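G-protein alpha subunit Galpha7 (Naegleria fowleri, PDB 6NE6) probably binds and hydrolyses GTP as the alpha subunit of a heterotrimeric G protein, switching between signalling states. Local coordinates at residues L206-Q211 with K223-L228; G230-I233 with W237-D240; N35-E40 with P148-V153. All blocks are in the same frame, centred on the assembly; numbering follows the deposited sequence.

Interaction 1: L206-Q211 with K223-L228; sequences LSEFDQ and KESLSL
E208 and S225 meet through one direct hydrogen bond and one water. The S225 hydroxyl donates to the E208 carboxylate, OG to OE2, at 2.6 Å. It comes in on the syn side of OE2 and lies 17° out of the carboxylate plane. S225 has two deposited conformers; the bond is described for one, and its occupancy is therefore doubtful.

The side chain of E208 spans a wide gap, since the CA atoms of E208 and S225 are 9.3 Å apart. Its first torsion sets CG between the backbone N and the carbonyl carbon (chi1 70°). Beyond CG the chain runs extended and delivers the carboxylate to the helix.

Water adds a second link. It donates to E208 OE1 at 2.7 Å, and its donation to S225 OG is weak at 3.4 Å.

Within the loop, Q211 N bonds back to E208 O at 3.2 Å and closes a turn. The loop follows strand 199-205 and leads to helix 221-235, the connection that carries switch III in Galpha relatives. Its start bonds through the backbone to N248, and S207 touches K249; both residues fit an NKxD guanine-recognition motif. On the helix side, R221 O, one turn back, is also within bonding reach of S225 OG and would compete with E208 for its single proton. S225 touches Y288 of helix 277-291.

Each E208 oxygen thus accepts from a different donor, which would suit a charged carboxylate. The link from loop to helix is polar and small, and it depends on which acceptor the S225 hydroxyl serves.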
loop_
_atom_site.group_PDB
_atom_site.type_symbol
_atom_site.label_atom_id
_atom_site.label_comp_id
_atom_site.label_asym_id
_atom_site.label_seq_id
_atom_site.Cartn_x
_atom_site.Cartn_y
_atom_site.Cartn_z
ATOM N N LEU A 206 -1.159 -0.598 -9.499
ATOM C CA LEU A 206 -1.988 -0.787 -10.685
ATOM C C LEU A 206 -3.406 -0.279 -10.455
ATOM O O LEU A 206 -4.093 0.112 -11.402
ATOM C CB LEU A 206 -2.014 -2.268 -11.045
ATOM C CG LEU A 206 -2.304 -2.755 -12.460
ATOM C CD1 LEU A 206 -1.383 -2.085 -13.462
ATOM C CD2 LEU A 206 -2.130 -4.271 -12.485
ATOM N N SER A 207 -3.868 -0.294 -9.215
ATOM C CA SER A 207 -5.277 -0.031 -8.956
ATOM C C SER A 207 -5.599 1.453 -8.865
ATOM O O SER A 207 -6.789 1.791 -8.804
ATOM C CB SER A 207 -5.716 -0.727 -7.668
ATOM O OG SER A 207 -4.945 -0.265 -6.570
ATOM N N GLU A 208 -4.585 2.333 -8.863
ATOM C CA GLU A 208 -4.805 3.765 -8.642
ATOM C C GLU A 208 -5.213 4.506 -9.916
ATOM O O GLU A 208 -5.266 5.742 -9.894
ATOM C CB GLU A 208 -3.550 4.423 -8.050
ATOM C CG GLU A 208 -2.376 4.516 -9.014
ATOM C CD GLU A 208 -1.130 5.125 -8.398
ATOM O OE1 GLU A 208 -1.126 5.419 -7.183
ATOM O OE2 GLU A 208 -0.153 5.320 -9.155
ATOM N N PHE A 209 -5.513 3.784 -11.007
ATOM C CA PHE A 209 -5.808 4.448 -12.273
ATOM C C PHE A 209 -7.039 5.350 -12.190
ATOM O O PHE A 209 -7.174 6.262 -13.009
ATOM C CB PHE A 209 -5.995 3.409 -13.393
ATOM C CG PHE A 209 -7.260 2.595 -13.293
ATOM C CD1 PHE A 209 -7.266 1.378 -12.624
ATOM C CD2 PHE A 209 -8.452 3.032 -13.891
ATOM C CE1 PHE A 209 -8.420 0.613 -12.537
ATOM C CE2 PHE A 209 -9.611 2.273 -13.814
ATOM C CZ PHE A 209 -9.607 1.063 -13.140
ATOM N N ASP A 210 -7.936 5.113 -11.237
ATOM C CA ASP A 210 -9.173 5.888 -11.151
ATOM C C ASP A 210 -9.228 6.725 -9.877
ATOM O O ASP A 210 -10.314 7.112 -9.439
ATOM C CB ASP A 210 -10.405 4.979 -11.275
ATOM C CG ASP A 210 -10.513 3.954 -10.146
ATOM O OD1 ASP A 210 -9.640 3.935 -9.260
ATOM O OD2 ASP A 210 -11.480 3.156 -10.135
ATOM N N GLN A 211 -8.070 7.055 -9.298
ATOM C CA GLN A 211 -8.023 7.803 -8.049
ATOM C C GLN A 211 -7.312 9.134 -8.229
ATOM O O GLN A 211 -6.478 9.297 -9.117
ATOM C CB GLN A 211 -7.307 7.009 -6.960
ATOM C CG GLN A 211 -8.087 5.819 -6.464
ATOM C CD GLN A 211 -7.218 4.901 -5.640
ATOM O OE1 GLN A 211 -6.921 3.790 -6.050
ATOM N NE2 GLN A 211 -6.793 5.374 -4.470
ATOM N N LYS A 223 -1.394 8.971 -13.493
ATOM C CA LYS A 223 -0.673 9.931 -14.326
ATOM C C LYS A 223 0.496 10.533 -13.571
ATOM O O LYS A 223 1.579 10.728 -14.141
ATOM C CB LYS A 223 -1.611 11.025 -14.827
ATOM C CG LYS A 223 -2.610 10.481 -15.833
ATOM C CD LYS A 223 -3.496 11.559 -16.405
ATOM C CE LYS A 223 -4.444 10.945 -17.417
ATOM N NZ LYS A 223 -5.377 11.964 -17.962
ATOM N N GLU A 224 0.311 10.807 -12.277
ATOM C CA GLU A 224 1.404 11.372 -11.494
ATOM C C GLU A 224 2.508 10.339 -11.291
ATOM O O GLU A 224 3.697 10.665 -11.408
ATOM C CB GLU A 224 0.868 11.897 -10.162
ATOM C CG GLU A 224 1.920 12.430 -9.192
ATOM C CD GLU A 224 2.565 13.721 -9.665
ATOM O OE1 GLU A 224 2.024 14.370 -10.588
ATOM O OE2 GLU A 224 3.619 14.086 -9.102
ATOM N N SER A 225 2.130 9.087 -11.017
ATOM C CA SER A 225 3.128 8.040 -10.818
ATOM C C SER A 225 3.924 7.786 -12.092
ATOM O O SER A 225 5.138 7.572 -12.035
ATOM C CB SER A 225 2.462 6.748 -10.348
ATOM O OG SER A 225 1.854 6.916 -9.079
ATOM N N LEU A 226 3.256 7.788 -13.248
ATOM C CA LEU A 226 3.981 7.657 -14.514
ATOM C C LEU A 226 4.985 8.789 -14.695
ATOM O O LEU A 226 6.126 8.556 -15.114
ATOM C CB LEU A 226 2.999 7.649 -15.682
ATOM C CG LEU A 226 2.280 6.335 -15.940
ATOM C CD1 LEU A 226 1.023 6.628 -16.765
ATOM C CD2 LEU A 226 3.219 5.363 -16.672
ATOM N N SER A 227 4.578 10.020 -14.382
ATOM C CA SER A 227 5.480 11.166 -14.500
ATOM C C SER A 227 6.675 11.037 -13.554
ATOM O O SER A 227 7.826 11.261 -13.952
ATOM C CB SER A 227 4.705 12.457 -14.239
ATOM O OG SER A 227 5.523 13.587 -14.484
ATOM N N LEU A 228 6.419 10.661 -12.297
ATOM C CA LEU A 228 7.498 10.497 -11.328
ATOM C C LEU A 228 8.424 9.350 -11.716
ATOM O O LEU A 228 9.650 9.463 -11.579
ATOM C CB LEU A 228 6.927 10.253 -9.931
ATOM C CG LEU A 228 6.195 11.377 -9.202
ATOM C CD1 LEU A 228 5.503 10.803 -7.977
ATOM C CD2 LEU A 228 7.180 12.472 -8.811
HETATM O O HOH W 1 0.615 7.096 -5.910
#

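Interaction 2: G230-I233 with W237-D240; sequences GDYI and WFAD
The carbonyl oxygen I233 O is met by two groups. R296 NH1 gives it a hydrogen bond, and the ring of F238 lies beside it with CE2 at 3.8 Å. The oxygen sits at the edge of that ring, near its plane. I233 is close to the end of helix 221-235, and F238 lies in the loop that leads to strand 242-248. The contact therefore closes the far end of a beta-alpha-beta crossover of the Ras-like GTPase fold, in which strand 199-205 and strand 242-248 are parallel neighbours in the sheet.

Across the two segments the contact is otherwise apolar. F238 carries it, butting the far rim of its ring against both side chains: CE1 and CZ meet Y232, CE2 and CZ meet I233. CG of F238 stands anti to the carbonyl carbon (chi1 -68°), which turns the ring back towards the helix.

At the CE1-CZ side, the rings of Y232 and F238 meet obliquely, with planes at 56° and centroids 5.7 Å apart. The Y232 ring reaches F238 because its CG is anti to the backbone N (chi1 -174°), although its CB does not point at the loop. Y232 also meets the ring of F202.

At the CE2-CZ side, I233 approaches F238 at about a right angle, and its CD1 methyl does the touching. Both I233 and F238 also rest on V243 of strand 242-248, while F238 touches I200 of strand 199-205. The helix end and the loop are thus laid against the sheet together.

The closest atoms of the two rings are Y232 CE2 and F238 CE1, 3.7 Å apart.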
loop_
_atom_site.group_PDB
_atom_site.type_symbol
_atom_site.label_atom_id
_atom_site.label_comp_id
_atom_site.label_asym_id
_atom_site.label_seq_id
_atom_site.Cartn_x
_atom_site.Cartn_y
_atom_site.Cartn_z
ATOM N N GLY A 230 9.009 8.252 -14.735
ATOM C CA GLY A 230 9.808 8.740 -15.847
ATOM C C GLY A 230 10.982 9.582 -15.388
ATOM O O GLY A 230 12.105 9.419 -15.874
ATOM N N ASP A 231 10.742 10.481 -14.429
ATOM C CA ASP A 231 11.812 11.323 -13.909
ATOM C C ASP A 231 12.885 10.483 -13.238
ATOM O O ASP A 231 14.085 10.704 -13.441
ATOM C CB ASP A 231 11.240 12.335 -12.915
ATOM C CG ASP A 231 10.438 13.420 -13.588
ATOM O OD1 ASP A 231 10.592 13.594 -14.814
ATOM O OD2 ASP A 231 9.659 14.098 -12.891
ATOM N N TYR A 232 12.460 9.507 -12.439
ATOM C CA TYR A 232 13.391 8.676 -11.684
ATOM C C TYR A 232 14.237 7.802 -12.602
ATOM O O TYR A 232 15.463 7.789 -12.502
ATOM C CB TYR A 232 12.592 7.801 -10.722
ATOM C CG TYR A 232 13.386 6.972 -9.750
ATOM C CD1 TYR A 232 13.761 7.494 -8.519
ATOM C CD2 TYR A 232 13.724 5.646 -10.038
ATOM C CE1 TYR A 232 14.446 6.735 -7.605
ATOM C CE2 TYR A 232 14.417 4.877 -9.124
ATOM C CZ TYR A 232 14.768 5.424 -7.913
ATOM O OH TYR A 232 15.450 4.683 -6.985
ATOM N N ILE A 233 13.591 7.038 -13.483
ATOM C CA ILE A 233 14.317 6.022 -14.248
ATOM C C ILE A 233 15.280 6.644 -15.251
ATOM O O ILE A 233 16.277 6.017 -15.629
ATOM C CB ILE A 233 13.316 5.080 -14.946
ATOM C CG1 ILE A 233 14.000 3.782 -15.374
ATOM C CG2 ILE A 233 12.656 5.770 -16.156
ATOM C CD1 ILE A 233 14.408 2.888 -14.197
ATOM N N TRP A 237 21.710 7.824 -11.438
ATOM C CA TRP A 237 22.888 7.000 -11.665
ATOM C C TRP A 237 22.693 5.751 -10.826
ATOM O O TRP A 237 22.853 5.772 -9.605
ATOM C CB TRP A 237 24.157 7.723 -11.255
ATOM C CG TRP A 237 25.401 6.917 -11.448
ATOM C CD1 TRP A 237 25.813 6.299 -12.595
ATOM C CD2 TRP A 237 26.427 6.688 -10.476
ATOM N NE1 TRP A 237 27.049 5.707 -12.399
ATOM C CE2 TRP A 237 27.440 5.926 -11.102
ATOM C CE3 TRP A 237 26.590 7.058 -9.137
ATOM C CZ2 TRP A 237 28.586 5.511 -10.425
ATOM C CZ3 TRP A 237 27.720 6.648 -8.472
ATOM C CH2 TRP A 237 28.715 5.887 -9.116
ATOM N N PHE A 238 22.339 4.666 -11.470
ATOM C CA PHE A 238 22.118 3.455 -10.715
ATOM C C PHE A 238 23.417 2.727 -10.407
ATOM O O PHE A 238 23.386 1.745 -9.660
ATOM C CB PHE A 238 21.114 2.577 -11.470
ATOM C CG PHE A 238 19.714 3.173 -11.517
ATOM C CD1 PHE A 238 18.982 3.325 -10.353
ATOM C CD2 PHE A 238 19.140 3.594 -12.717
ATOM C CE1 PHE A 238 17.696 3.859 -10.363
ATOM C CE2 PHE A 238 17.833 4.134 -12.745
ATOM C CZ PHE A 238 17.118 4.270 -11.564
ATOM N N ALA A 239 24.555 3.231 -10.899
ATOM C CA ALA A 239 25.834 2.538 -10.771
ATOM C C ALA A 239 25.646 1.083 -11.175
ATOM O O ALA A 239 25.275 0.806 -12.320
ATOM C CB ALA A 239 26.391 2.657 -9.347
ATOM N N ASP A 240 25.849 0.156 -10.240
ATOM C CA ASP A 240 25.747 -1.273 -10.522
ATOM C C ASP A 240 24.399 -1.867 -10.105
ATOM O O ASP A 240 24.253 -3.092 -10.084
ATOM C CB ASP A 240 26.886 -2.020 -9.824
ATOM C CG ASP A 240 28.255 -1.534 -10.264
ATOM O OD1 ASP A 240 28.581 -1.675 -11.462
ATOM O OD2 ASP A 240 28.999 -0.995 -9.417
#

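Interaction 3: N35-E40 with P148-V153; sequences NGFTTE and PSEEDV. With EDO (1,2-ethanediol), chain I.
F37 meets E150 and V153 across this contact, and the residues ahead of it lead into the turn. N35 is tied down by its side chain, whose ND2 bonds to Q166 OE1. G36 N donates to O1 of a bound 1,2-ethanediol at 2.8 Å, a bent bond of 142°; the diol probably comes from the crystallisation liquor.

F37 does most of the work. A water accepts from F37 N at 3.0 Å and donates to E150 OE2 at 2.7 Å. The F37 ring is covered on one face by V153, whose CG1 methyl stands almost over the centre, 3.5 Å from the ring centroid, in a CH-pi contact. CG1 is anti to the backbone N of V153 (chi1 174°), which brings it over the ring. F37 CE2 also lies 3.9 Å from E150 O. The F37 ring also rests on K27, R30 and L31 of helix 22-32.

T38 is the N-cap of helix 39-66. Opposite, S149 and D152 form a capping box at the start of helix 150-154: D152 N bonds to S149 OG at 3.0 Å, and S149 N to D152 OD2.

By analogy with other Galpha subunits, 35-38 probably corresponds to the first interdomain linker and helix 150-154 to the last helix of the helical domain. F37 packs on V153 and E150, one water bridges the two segments, and no direct hydrogen bond joins them.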
loop_
_atom_site.group_PDB
_atom_site.type_symbol
_atom_site.label_atom_id
_atom_site.label_comp_id
_atom_site.label_asym_id
_atom_site.label_seq_id
_atom_site.Cartn_x
_atom_site.Cartn_y
_atom_site.Cartn_z
ATOM N N ASN A 35 9.580 -13.683 10.962
ATOM C CA ASN A 35 9.923 -12.485 11.709
ATOM C C ASN A 35 8.666 -11.664 11.956
ATOM O O ASN A 35 8.603 -10.464 11.674
ATOM C CB ASN A 35 10.987 -11.704 10.935
ATOM C CG ASN A 35 11.555 -10.530 11.715
ATOM O OD1 ASN A 35 11.551 -10.516 12.954
ATOM N ND2 ASN A 35 12.066 -9.542 10.988
ATOM N N GLY A 36 7.646 -12.336 12.482
ATOM C CA GLY A 36 6.311 -11.782 12.594
ATOM C C GLY A 36 6.161 -10.793 13.736
ATOM O O GLY A 36 7.111 -10.400 14.411
ATOM N N PHE A 37 4.920 -10.377 13.942
ATOM C CA PHE A 37 4.660 -9.245 14.820
ATOM C C PHE A 37 4.567 -9.687 16.268
ATOM O O PHE A 37 3.846 -10.630 16.606
ATOM C CB PHE A 37 3.384 -8.553 14.358
ATOM C CG PHE A 37 3.410 -8.246 12.898
ATOM C CD1 PHE A 37 4.393 -7.408 12.390
ATOM C CD2 PHE A 37 2.504 -8.825 12.026
ATOM C CE1 PHE A 37 4.454 -7.127 11.025
ATOM C CE2 PHE A 37 2.551 -8.549 10.653
ATOM C CZ PHE A 37 3.527 -7.702 10.160
ATOM N N THR A 38 5.314 -9.000 17.120
ATOM C CA THR A 38 5.374 -9.328 18.527
ATOM C C THR A 38 4.174 -8.750 19.266
ATOM O O THR A 38 3.413 -7.932 18.743
ATOM C CB THR A 38 6.666 -8.793 19.133
ATOM O OG1 THR A 38 6.656 -7.361 19.073
ATOM C CG2 THR A 38 7.865 -9.318 18.351
ATOM N N THR A 39 4.003 -9.191 20.513
ATOM C CA THR A 39 2.922 -8.657 21.332
ATOM C C THR A 39 3.085 -7.151 21.535
ATOM O O THR A 39 2.104 -6.396 21.471
ATOM C CB THR A 39 2.875 -9.403 22.669
ATOM O OG1 THR A 39 2.423 -10.747 22.438
ATOM C CG2 THR A 39 1.935 -8.733 23.636
ATOM N N GLU A 40 4.318 -6.694 21.762
ATOM C CA GLU A 40 4.557 -5.256 21.896
ATOM C C GLU A 40 4.179 -4.518 20.616
ATOM O O GLU A 40 3.498 -3.487 20.659
ATOM C CB GLU A 40 6.020 -4.987 22.252
ATOM C CG GLU A 40 6.374 -3.495 22.407
ATOM C CD GLU A 40 7.819 -3.265 22.828
ATOM O OE1 GLU A 40 8.508 -4.254 23.151
ATOM O OE2 GLU A 40 8.262 -2.097 22.846
ATOM N N PRO A 148 -4.602 -6.785 17.664
ATOM C CA PRO A 148 -4.495 -6.911 16.207
ATOM C C PRO A 148 -3.970 -8.266 15.759
ATOM O O PRO A 148 -3.017 -8.812 16.324
ATOM C CB PRO A 148 -3.516 -5.789 15.836
ATOM C CG PRO A 148 -3.806 -4.731 16.860
ATOM C CD PRO A 148 -4.129 -5.469 18.136
ATOM N N SER A 149 -4.621 -8.808 14.735
ATOM C CA SER A 149 -4.161 -10.016 14.082
ATOM C C SER A 149 -3.023 -9.699 13.124
ATOM O O SER A 149 -2.767 -8.546 12.759
ATOM C CB SER A 149 -5.293 -10.685 13.299
ATOM O OG SER A 149 -5.699 -9.866 12.203
ATOM N N GLU A 150 -2.344 -10.763 12.715
ATOM C CA GLU A 150 -1.343 -10.670 11.665
ATOM C C GLU A 150 -1.886 -9.936 10.444
ATOM O O GLU A 150 -1.267 -8.990 9.945
ATOM C CB GLU A 150 -0.910 -12.090 11.312
ATOM C CG GLU A 150 0.386 -12.221 10.606
ATOM C CD GLU A 150 0.812 -13.672 10.565
ATOM O OE1 GLU A 150 0.311 -14.408 9.689
ATOM O OE2 GLU A 150 1.601 -14.085 11.442
ATOM N N GLU A 151 -3.065 -10.347 9.961
ATOM C CA GLU A 151 -3.622 -9.716 8.768
ATOM C C GLU A 151 -4.002 -8.260 9.035
ATOM O O GLU A 151 -3.826 -7.395 8.165
ATOM C CB GLU A 151 -4.831 -10.511 8.268
ATOM C CG GLU A 151 -5.446 -9.928 7.001
ATOM C CD GLU A 151 -6.544 -10.793 6.421
ATOM O OE1 GLU A 151 -6.937 -11.773 7.085
ATOM O OE2 GLU A 151 -7.011 -10.488 5.299
ATOM N N ASP A 152 -4.500 -7.963 10.239
ATOM C CA ASP A 152 -4.772 -6.569 10.605
ATOM C C ASP A 152 -3.547 -5.688 10.409
ATOM O O ASP A 152 -3.654 -4.560 9.913
ATOM C CB ASP A 152 -5.215 -6.458 12.063
ATOM C CG ASP A 152 -6.585 -7.058 12.328
ATOM O OD1 ASP A 152 -7.326 -7.459 11.385
ATOM O OD2 ASP A 152 -6.917 -7.125 13.527
ATOM N N VAL A 153 -2.372 -6.187 10.805
ATOM C CA VAL A 153 -1.153 -5.383 10.746
ATOM C C VAL A 153 -0.684 -5.220 9.301
ATOM O O VAL A 153 -0.289 -4.127 8.880
ATOM C CB VAL A 153 -0.053 -6.002 11.626
ATOM C CG1 VAL A 153 1.278 -5.235 11.435
ATOM C CG2 VAL A 153 -0.464 -5.997 13.104
HETATM C C1 EDO I . 7.481 -16.041 13.719
HETATM O O1 EDO I . 7.034 -15.032 12.807
HETATM C C2 EDO I . 8.197 -15.365 14.879
HETATM O O2 EDO I . 7.361 -14.323 15.403
HETATM O O HOH W 2 2.825 -12.313 13.111
#

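Interactions 1 and 2 share helix 221-235. Interaction 1 ties its first half to the loop before it, and interaction 2 packs its end on the loop after it. Their centres are 19 Å apart, and the four segments follow one another along the chain. Interaction 3 lies on the opposite side of the chain centre from interaction 1, with centres 30 Å apart and nearest atoms about 16 Å apart. From interaction 2 its centre is 35 Å away. Interaction 3 packs on helix 22-32, which follows the probable P-loop, whereas interaction 1 borders the probable guanine-recognition motif. These two would thus flank the nucleotide pocket; interaction 2 is more peripheral.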